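CREG-like beta-barrel domain-containing protein (Agrobacterium tumefaciens, PDB 3DNH) is of unknown function but has the barrel fold of the pyridoxamine 5'-phosphate oxidase family, many of whose members bind FMN, and assembles as a dimer. Local coordinates at residues V31-L36 against R234-E239; L107-R112 against Y147-E152; L172-S177 against D220-D225. All coordinates share one frame; numbering follows the deposited sequence.

Contact 1. Residues V31-L36 against R234-E239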
loop_
_atom_site.group_PDB
_atom_site.type_symbol
_atom_site.label_atom_id
_atom_site.label_comp_id
_atom_site.label_asym_id
_atom_site.label_seq_id
_atom_site.Cartn_x
_atom_site.Cartn_y
_atom_site.Cartn_z
ATOM N N VAL A 31 11.094 14.247 -6.901
ATOM C CA VAL A 31 10.828 12.950 -6.259
ATOM C C VAL A 31 9.324 12.622 -6.263
ATOM O O VAL A 31 8.913 11.484 -6.542
ATOM C CB VAL A 31 11.383 12.911 -4.792
ATOM C CG1 VAL A 31 10.871 11.695 -4.050
ATOM C CG2 VAL A 31 12.898 12.916 -4.784
ATOM N N ALA A 32 8.499 13.627 -5.946
ATOM C CA ALA A 32 7.046 13.491 -5.997
ATOM C C ALA A 32 6.494 13.110 -7.371
ATOM O O ALA A 32 5.665 12.221 -7.464
ATOM C CB ALA A 32 6.364 14.795 -5.496
ATOM N N ARG A 33 6.946 13.786 -8.419
ATOM C CA ARG A 33 6.463 13.544 -9.775
ATOM C C ARG A 33 6.912 12.174 -10.255
ATOM O O ARG A 33 6.206 11.516 -11.014
ATOM C CB ARG A 33 6.888 14.675 -10.729
ATOM C CG ARG A 33 5.979 15.899 -10.579
ATOM C CD ARG A 33 6.341 17.025 -11.552
ATOM N NE ARG A 33 5.807 16.730 -12.883
ATOM C CZ ARG A 33 6.281 17.279 -13.982
ATOM N NH1 ARG A 33 7.257 18.164 -13.869
ATOM N NH2 ARG A 33 5.764 16.967 -15.175
ATOM N N ASP A 34 8.059 11.729 -9.771
ATOM C CA ASP A 34 8.556 10.395 -10.098
ATOM C C ASP A 34 7.721 9.325 -9.444
ATOM O O ASP A 34 7.350 8.357 -10.095
ATOM C CB ASP A 34 10.017 10.222 -9.688
ATOM C CG ASP A 34 10.746 9.235 -10.574
ATOM O OD1 ASP A 34 10.659 9.369 -11.825
ATOM O OD2 ASP A 34 11.426 8.337 -10.024
ATOM N N VAL A 35 7.389 9.508 -8.170
ATOM C CA VAL A 35 6.478 8.566 -7.473
ATOM C C VAL A 35 5.119 8.565 -8.139
ATOM O O VAL A 35 4.450 7.511 -8.262
ATOM C CB VAL A 35 6.291 8.945 -5.972
ATOM C CG1 VAL A 35 5.283 8.014 -5.295
ATOM C CG2 VAL A 35 7.631 8.877 -5.240
ATOM N N LEU A 36 4.668 9.761 -8.513
ATOM C CA LEU A 36 3.402 9.897 -9.180
ATOM C C LEU A 36 3.327 9.021 -10.435
ATOM O O LEU A 36 2.317 8.307 -10.650
ATOM C CB LEU A 36 3.120 11.341 -9.548
ATOM C CG LEU A 36 1.870 11.642 -10.377
ATOM C CD1 LEU A 36 0.581 11.443 -9.616
ATOM C CD2 LEU A 36 2.023 13.110 -10.860
ATOM N N ARG A 234 9.651 6.145 -15.758
ATOM C CA ARG A 234 9.475 7.448 -16.388
ATOM C C ARG A 234 10.829 8.001 -16.819
ATOM O O ARG A 234 11.724 8.198 -15.988
ATOM C CB ARG A 234 8.745 8.470 -15.483
ATOM C CG ARG A 234 8.542 9.779 -16.259
ATOM C CD ARG A 234 7.713 10.752 -15.559
ATOM N NE ARG A 234 7.557 12.037 -16.249
ATOM C CZ ARG A 234 6.806 12.305 -17.330
ATOM N NH1 ARG A 234 6.114 11.354 -17.980
ATOM N NH2 ARG A 234 6.750 13.581 -17.756
ATOM N N LEU A 235 10.967 8.263 -18.111
ATOM C CA LEU A 235 12.198 8.902 -18.657
ATOM C C LEU A 235 11.946 10.398 -18.763
ATOM O O LEU A 235 11.048 10.798 -19.485
ATOM C CB LEU A 235 12.565 8.327 -20.035
ATOM C CG LEU A 235 13.869 8.797 -20.753
ATOM C CD1 LEU A 235 15.075 8.589 -19.909
ATOM C CD2 LEU A 235 14.051 8.061 -22.109
ATOM N N TRP A 236 12.739 11.223 -18.061
ATOM C CA TRP A 236 12.589 12.666 -18.149
ATOM C C TRP A 236 13.413 13.275 -19.248
ATOM O O TRP A 236 14.605 12.957 -19.394
ATOM C CB TRP A 236 12.940 13.335 -16.823
ATOM C CG TRP A 236 12.013 12.880 -15.708
ATOM C CD1 TRP A 236 12.148 11.745 -14.926
ATOM C CD2 TRP A 236 10.816 13.528 -15.268
ATOM N NE1 TRP A 236 11.133 11.674 -13.998
ATOM C CE2 TRP A 236 10.287 12.742 -14.190
ATOM C CE3 TRP A 236 10.138 14.697 -15.659
ATOM C CZ2 TRP A 236 9.104 13.092 -13.507
ATOM C CZ3 TRP A 236 8.938 15.060 -14.958
ATOM C CH2 TRP A 236 8.447 14.257 -13.910
ATOM N N PHE A 237 12.794 14.153 -20.036
ATOM C CA PHE A 237 13.554 14.883 -21.069
ATOM C C PHE A 237 14.512 15.845 -20.407
ATOM O O PHE A 237 14.224 16.344 -19.295
ATOM C CB PHE A 237 12.609 15.640 -21.998
ATOM C CG PHE A 237 11.678 14.744 -22.787
ATOM C CD1 PHE A 237 12.154 13.534 -23.352
ATOM C CD2 PHE A 237 10.338 15.110 -22.981
ATOM C CE1 PHE A 237 11.351 12.727 -24.086
ATOM C CE2 PHE A 237 9.482 14.277 -23.738
ATOM C CZ PHE A 237 9.976 13.096 -24.278
ATOM N N ALA A 238 15.639 16.122 -21.064
ATOM C CA ALA A 238 16.529 17.164 -20.566
ATOM C C ALA A 238 15.901 18.566 -20.666
ATOM O O ALA A 238 16.191 19.420 -19.852
ATOM C CB ALA A 238 17.926 17.129 -21.258
ATOM N N GLU A 239 15.089 18.802 -21.688
ATOM C CA GLU A 239 14.323 20.034 -21.763
ATOM C C GLU A 239 12.914 19.759 -22.279
ATOM O O GLU A 239 12.664 18.695 -22.843
ATOM C CB GLU A 239 15.055 21.147 -22.543
ATOM C CG GLU A 239 15.361 20.828 -23.980
ATOM C CD GLU A 239 16.261 21.873 -24.615
ATOM O OE1 GLU A 239 16.679 21.663 -25.779
ATOM O OE2 GLU A 239 16.552 22.899 -23.960
#

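Contact 2. Residues L107-R112 against Y147-E152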
loop_
_atom_site.group_PDB
_atom_site.type_symbol
_atom_site.label_atom_id
_atom_site.label_comp_id
_atom_site.label_asym_id
_atom_site.label_seq_id
_atom_site.Cartn_x
_atom_site.Cartn_y
_atom_site.Cartn_z
ATOM N N LEU A 107 4.022 9.395 -1.469
ATOM C CA LEU A 107 3.315 10.567 -1.925
ATOM C C LEU A 107 1.853 10.477 -1.529
ATOM O O LEU A 107 1.151 9.546 -1.945
ATOM C CB LEU A 107 3.521 10.748 -3.438
ATOM C CG LEU A 107 2.635 11.757 -4.145
ATOM C CD1 LEU A 107 3.141 13.175 -3.795
ATOM C CD2 LEU A 107 2.665 11.520 -5.627
ATOM N N THR A 108 1.410 11.411 -0.683
ATOM C CA THR A 108 -0.001 11.474 -0.314
ATOM C C THR A 108 -0.699 12.606 -1.069
ATOM O O THR A 108 -0.245 13.744 -1.040
ATOM C CB THR A 108 -0.200 11.603 1.226
ATOM O OG1 THR A 108 0.372 10.459 1.856
ATOM C CG2 THR A 108 -1.680 11.642 1.570
ATOM N N LEU A 109 -1.796 12.271 -1.754
ATOM C CA LEU A 109 -2.597 13.240 -2.491
ATOM C C LEU A 109 -4.003 13.228 -1.915
ATOM O O LEU A 109 -4.644 12.181 -1.855
ATOM C CB LEU A 109 -2.613 12.914 -3.993
ATOM C CG LEU A 109 -1.263 12.643 -4.699
ATOM C CD1 LEU A 109 -1.520 12.100 -6.099
ATOM C CD2 LEU A 109 -0.439 13.936 -4.807
ATOM N N VAL A 110 -4.451 14.398 -1.453
ATOM C CA VAL A 110 -5.767 14.555 -0.867
ATOM C C VAL A 110 -6.645 15.355 -1.820
ATOM O O VAL A 110 -6.208 16.369 -2.331
ATOM C CB VAL A 110 -5.660 15.207 0.523
ATOM C CG1 VAL A 110 -7.038 15.469 1.119
ATOM C CG2 VAL A 110 -4.786 14.345 1.434
ATOM N N GLY A 111 -7.881 14.911 -2.054
ATOM C CA GLY A 111 -8.801 15.688 -2.910
ATOM C C GLY A 111 -10.161 15.054 -3.092
ATOM O O GLY A 111 -10.696 14.459 -2.155
ATOM N N ARG A 112 -10.738 15.200 -4.288
ATOM C CA ARG A 112 -12.061 14.618 -4.582
ATOM C C ARG A 112 -12.012 13.563 -5.674
ATOM O O ARG A 112 -11.216 13.655 -6.602
ATOM C CB ARG A 112 -13.111 15.699 -4.880
ATOM C CG ARG A 112 -13.490 16.504 -3.644
ATOM C CD ARG A 112 -14.311 17.741 -3.948
ATOM N NE ARG A 112 -14.540 18.438 -2.682
ATOM C CZ ARG A 112 -15.479 18.118 -1.787
ATOM N NH1 ARG A 112 -15.543 18.797 -0.645
ATOM N NH2 ARG A 112 -16.353 17.136 -2.021
ATOM N N TYR A 147 -12.959 6.700 -11.916
ATOM C CA TYR A 147 -12.837 7.991 -11.189
ATOM C C TYR A 147 -11.506 8.644 -11.471
ATOM O O TYR A 147 -10.545 7.954 -11.609
ATOM C CB TYR A 147 -12.829 7.738 -9.699
ATOM C CG TYR A 147 -13.962 6.920 -9.160
ATOM C CD1 TYR A 147 -15.058 7.532 -8.542
ATOM C CD2 TYR A 147 -13.894 5.527 -9.179
ATOM C CE1 TYR A 147 -16.095 6.763 -7.991
ATOM C CE2 TYR A 147 -14.891 4.780 -8.677
ATOM C CZ TYR A 147 -15.991 5.391 -8.074
ATOM O OH TYR A 147 -16.952 4.593 -7.562
ATOM N N ARG A 148 -11.426 9.976 -11.501
ATOM C CA ARG A 148 -10.095 10.584 -11.415
ATOM C C ARG A 148 -9.970 11.429 -10.153
ATOM O O ARG A 148 -10.970 11.950 -9.609
ATOM C CB ARG A 148 -9.676 11.332 -12.719
ATOM C CG ARG A 148 -10.612 12.413 -13.112
ATOM C CD ARG A 148 -10.072 13.311 -14.247
ATOM N NE ARG A 148 -10.018 12.649 -15.537
ATOM C CZ ARG A 148 -11.005 12.648 -16.441
ATOM N NH1 ARG A 148 -12.168 13.257 -16.216
ATOM N NH2 ARG A 148 -10.837 12.005 -17.581
ATOM N N LEU A 149 -8.744 11.500 -9.659
ATOM C CA LEU A 149 -8.453 12.269 -8.476
ATOM C C LEU A 149 -8.383 13.732 -8.872
ATOM O O LEU A 149 -7.627 14.096 -9.782
ATOM C CB LEU A 149 -7.134 11.804 -7.827
ATOM C CG LEU A 149 -6.686 12.648 -6.628
ATOM C CD1 LEU A 149 -7.693 12.642 -5.490
ATOM C CD2 LEU A 149 -5.317 12.167 -6.158
ATOM N N ARG A 150 -9.191 14.553 -8.204
ATOM C CA ARG A 150 -9.003 15.987 -8.248
ATOM C C ARG A 150 -8.133 16.353 -7.054
ATOM O O ARG A 150 -8.619 16.390 -5.935
ATOM C CB ARG A 150 -10.346 16.702 -8.126
ATOM C CG ARG A 150 -10.278 18.138 -8.576
ATOM C CD ARG A 150 -11.499 18.969 -8.216
ATOM N NE ARG A 150 -12.765 18.232 -8.168
ATOM C CZ ARG A 150 -13.864 18.683 -7.566
ATOM N NH1 ARG A 150 -13.855 19.857 -6.969
ATOM N NH2 ARG A 150 -14.983 17.968 -7.553
ATOM N N THR A 151 -6.849 16.609 -7.283
ATOM C CA THR A 151 -5.895 16.784 -6.174
ATOM C C THR A 151 -6.065 18.181 -5.588
ATOM O O THR A 151 -6.054 19.179 -6.339
ATOM C CB THR A 151 -4.440 16.583 -6.648
ATOM O OG1 THR A 151 -4.255 15.204 -7.031
ATOM C CG2 THR A 151 -3.448 16.907 -5.530
ATOM N N GLU A 152 -6.212 18.257 -4.256
ATOM C CA GLU A 152 -6.342 19.528 -3.582
ATOM C C GLU A 152 -5.194 19.794 -2.611
ATOM O O GLU A 152 -4.975 20.927 -2.201
ATOM C CB GLU A 152 -7.692 19.624 -2.846
ATOM C CG GLU A 152 -8.874 19.477 -3.757
ATOM C CD GLU A 152 -10.175 19.582 -3.033
ATOM O OE1 GLU A 152 -10.612 18.598 -2.415
ATOM O OE2 GLU A 152 -10.783 20.655 -3.100
HETATM O O HOH W 1 -13.497 20.596 -2.375
#

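Contact 3. Residues L172-S177 against D220-D225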
loop_
_atom_site.group_PDB
_atom_site.type_symbol
_atom_site.label_atom_id
_atom_site.label_comp_id
_atom_site.label_asym_id
_atom_site.label_seq_id
_atom_site.Cartn_x
_atom_site.Cartn_y
_atom_site.Cartn_z
ATOM N N LEU A 172 2.649 19.174 -9.252
ATOM C CA LEU A 172 2.638 17.809 -9.725
ATOM C C LEU A 172 2.148 17.679 -11.152
ATOM O O LEU A 172 2.479 16.690 -11.825
ATOM C CB LEU A 172 1.800 16.908 -8.819
ATOM C CG LEU A 172 2.195 16.815 -7.362
ATOM C CD1 LEU A 172 1.421 15.627 -6.798
ATOM C CD2 LEU A 172 3.685 16.606 -7.218
ATOM N N ARG A 173 1.329 18.620 -11.608
ATOM C CA ARG A 173 0.730 18.507 -12.944
ATOM C C ARG A 173 1.691 18.735 -14.071
ATOM O O ARG A 173 2.604 19.545 -13.944
ATOM C CB ARG A 173 -0.418 19.487 -13.124
ATOM C CG ARG A 173 -1.787 18.842 -12.891
ATOM C CD ARG A 173 -2.893 19.808 -13.353
ATOM N NE ARG A 173 -2.532 21.211 -13.117
ATOM C CZ ARG A 173 -2.738 21.878 -11.979
ATOM N NH1 ARG A 173 -3.324 21.292 -10.928
ATOM N NH2 ARG A 173 -2.353 23.151 -11.896
ATOM N N THR A 174 1.469 18.050 -15.197
ATOM C CA THR A 174 2.216 18.389 -16.408
ATOM C C THR A 174 1.480 19.380 -17.289
ATOM O O THR A 174 0.379 19.113 -17.736
ATOM C CB THR A 174 2.530 17.128 -17.234
ATOM O OG1 THR A 174 3.214 16.205 -16.391
ATOM C CG2 THR A 174 3.385 17.485 -18.440
ATOM N N ASP A 175 2.115 20.511 -17.585
ATOM C CA ASP A 175 1.472 21.547 -18.366
ATOM C C ASP A 175 1.471 21.197 -19.861
ATOM O O ASP A 175 2.532 21.051 -20.479
ATOM C CB ASP A 175 2.174 22.873 -18.100
ATOM C CG ASP A 175 1.451 24.064 -18.706
ATOM O OD1 ASP A 175 0.409 23.892 -19.387
ATOM O OD2 ASP A 175 1.936 25.193 -18.476
ATOM N N LEU A 176 0.271 21.097 -20.441
ATOM C CA LEU A 176 0.128 20.694 -21.848
ATOM C C LEU A 176 -0.019 21.883 -22.812
ATOM O O LEU A 176 0.044 21.691 -24.022
ATOM C CB LEU A 176 -1.002 19.671 -22.049
ATOM C CG LEU A 176 -1.003 18.357 -21.207
ATOM C CD1 LEU A 176 -2.175 17.446 -21.582
ATOM C CD2 LEU A 176 0.289 17.593 -21.248
ATOM N N SER A 177 -0.216 23.089 -22.265
ATOM C CA SER A 177 -0.305 24.353 -23.029
ATOM C C SER A 177 0.957 24.578 -23.803
ATOM O O SER A 177 2.037 24.386 -23.257
ATOM C CB SER A 177 -0.433 25.531 -22.080
ATOM O OG SER A 177 -1.423 25.255 -21.136
ATOM N N ASP A 220 4.622 12.938 -22.990
ATOM C CA ASP A 220 4.140 14.279 -22.605
ATOM C C ASP A 220 5.289 15.289 -22.752
ATOM O O ASP A 220 6.433 14.901 -23.048
ATOM C CB ASP A 220 3.456 14.248 -21.197
ATOM C CG ASP A 220 4.418 13.829 -20.067
ATOM O OD1 ASP A 220 5.398 14.581 -19.803
ATOM O OD2 ASP A 220 4.214 12.756 -19.433
ATOM N N PRO A 221 5.003 16.586 -22.596
ATOM C CA PRO A 221 6.125 17.512 -22.785
ATOM C C PRO A 221 7.372 17.307 -21.900
ATOM O O PRO A 221 8.473 17.767 -22.265
ATOM C CB PRO A 221 5.482 18.887 -22.487
ATOM C CG PRO A 221 4.061 18.700 -22.881
ATOM C CD PRO A 221 3.725 17.307 -22.382
ATOM N N ASP A 222 7.208 16.662 -20.758
ATOM C CA ASP A 222 8.305 16.525 -19.786
ATOM C C ASP A 222 8.992 15.146 -19.829
ATOM O O ASP A 222 10.114 14.958 -19.295
ATOM C CB ASP A 222 7.781 16.803 -18.363
ATOM C CG ASP A 222 7.440 18.271 -18.140
ATOM O OD1 ASP A 222 7.933 19.139 -18.898
ATOM O OD2 ASP A 222 6.665 18.550 -17.200
ATOM N N GLY A 223 8.359 14.207 -20.515
ATOM C CA GLY A 223 8.965 12.879 -20.673
ATOM C C GLY A 223 8.007 11.784 -21.093
ATOM O O GLY A 223 6.954 12.056 -21.662
ATOM N N ILE A 224 8.369 10.541 -20.769
ATOM C CA ILE A 224 7.733 9.379 -21.348
ATOM C C ILE A 224 7.488 8.374 -20.233
ATOM O O ILE A 224 8.425 8.030 -19.476
ATOM C CB ILE A 224 8.661 8.686 -22.442
ATOM C CG1 ILE A 224 9.055 9.660 -23.576
ATOM C CG2 ILE A 224 7.942 7.366 -22.985
ATOM C CD1 ILE A 224 10.261 9.168 -24.494
ATOM N N ASP A 225 6.261 7.860 -20.158
ATOM C CA ASP A 225 5.959 6.884 -19.151
ATOM C C ASP A 225 6.044 5.577 -19.846
ATOM O O ASP A 225 5.577 5.467 -20.988
ATOM C CB ASP A 225 4.556 7.086 -18.592
ATOM C CG ASP A 225 4.492 8.215 -17.529
ATOM O OD1 ASP A 225 5.519 8.766 -17.100
ATOM O OD2 ASP A 225 3.387 8.521 -17.112
HETATM O O HOH W 2 4.913 20.945 -16.860
#

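Contact 1. Residues V31-L36 against R234-E239
Trp236 NE1 donates a hydrogen bond to Asp34 OD1, 3.2 Å away. The bond is almost straight, with an angle of 176° at the hydrogen, and the acceptor lies in the plane of the indole. On the other partner the fit is less regular, for NE1 approaches the anti side of the carboxylate from 33° out of its plane. Asp34 was modelled in two conformers, so the bond holds for the one described and is doubtful as a permanent link. Arg33 takes the neighbouring part of the same ring. Its CB meets Trp236 CH2 at 3.6 Å. The side chain then bends at chi3 (79°), which brings the flat end alongside the edge of the six-membered ring, at CZ3 and CH2. The guanidinium stands nearly upright to the indole, so the ring edge points at the guanidinium face: Arg33 CZ is 3.6 Å from Trp236 CZ3. This part of the structure packs helix 28-38, which belongs to the barrel domain, against strand 232-236, an outer strand of the separate three-stranded antiparallel sheet. The two short axes come within 9.8 Å and run closer to antiparallel than parallel. Arg234 sits two residues before Trp236 on the strand and lays its NE over one indole face, offset toward the rim. The tryptophan is thus held at its edge by helix residues and on a face by its own strand; Arg30 adds a cation-pi contact. The ends of the two arginines lie near each other, with Arg33 NH2 and Arg234 NH2 4.4 Å apart. Acidic groups gather them: Arg33 pairs with Asp222 and also bonds Thr174, while Arg234 pairs with Asp220 and Asp225.

Contact 2. Residues L107-R112 against Y147-E152
Arg112 leaves its strand alongside Arg150, and both side chains point the same way. Arg112 CB lies 4.0 Å from Arg150 NH2. Arg112 CG passes Glu152 OE1 at 3.8 Å. Arg112 CD rests over one face of the Arg150 guanidinium, 3.7 Å from Arg150 NH2. Arg112 NE then makes a long salt bridge of 3.9 Å to Glu152 OE1. The Arg150 guanidinium forms its salt bridge with Asp114, outside the two segments. At the backbone, Arg112 and Arg150 form an antiparallel hydrogen-bonded pair. Arg150 N reaches Arg112 O at 2.7 Å, and Arg112 N returns a bond to Arg150 O. Glu152 N donates to Val110 O, also at 2.7 Å. Between these bonds Gly111 brings its CA to 3.1 Å from Arg150 O, in a CA-H...O contact. Leu109 and Leu149 are both buried, and Leu109 CB meets Leu149 CD2 at 3.5 Å. The two short segments cross at 109°, far from antiparallel alignment. Strand 106-115 lies between strands 144-157 and 88-93 of the barrel. Helix 28-38 packs on Leu107 and Leu109, and Tyr53 of the second subunit bonds Glu152 and packs on Val110 and Arg112.

Contact 3. Residues L172-S177 against D220-D225
Thr174 turns its methyl group, not its hydroxyl, toward two carboxylates. Thr174 CG2 lies 3.7 Å from Asp222 OD2 and 3.8 Å from Asp220 OD1. With CG2 anti to the backbone N and OG1 beside it (chi1 -55°), the hydroxyl is left to bond Arg33, which also pairs with Asp222. A water makes a second polar link between the segments. The water accepts from Asp175 N at 2.9 Å and donates to Asp222 OD2 at 3.0 Å. Pro221 fills the other side of the contact. Its CD meets Leu176 CD2 at 3.6 Å, the two side chains crossing at about a right angle, and its CG lies near Asp175 O. Each segment contains an Asx turn. Asp220 OD1 accepts from Asp222 N at 2.9 Å through its anti lone pair, and Asp175 OD1 takes both N and OG of Ser177. Pro221 and Asp222 have the backbone angles of a type I turn, closed by backbone bonds between Asp220 and Gly223. This is the tight hairpin joining strands 215-220 and 223-227. The segment 172-177 crosses beside that hairpin, on the way from helix 169-172 to helix 180-194. Strand 232-236 runs next to 223-227 and sends Arg234 to Asp220, while helix 28-38 supplies Arg33.

How the contacts relate
Contact 2 lies within the barrel sheet, whereas contact 1 joins helix 28-38, and contact 3 the loop 172-177, to the three-stranded sheet. All three are partly buried, with exposed residues at the edges of contacts 2 and 3. Contacts 1 and 3 are neighbours, with centres about 9 Å apart, and arginines of contact 1 pair with aspartates of contact 3. Contact 2 relies on backbone bonds between strands, with buried leucines and charged side chains at the rim, and it alone is touched by the second subunit. Contact 1 uses an indole and charged groups, contact 3 a methyl, a proline and a water. Leucines of contact 2 pack on Ala32, Val35 and Leu36 of contact 1 and on Leu172 of contact 3.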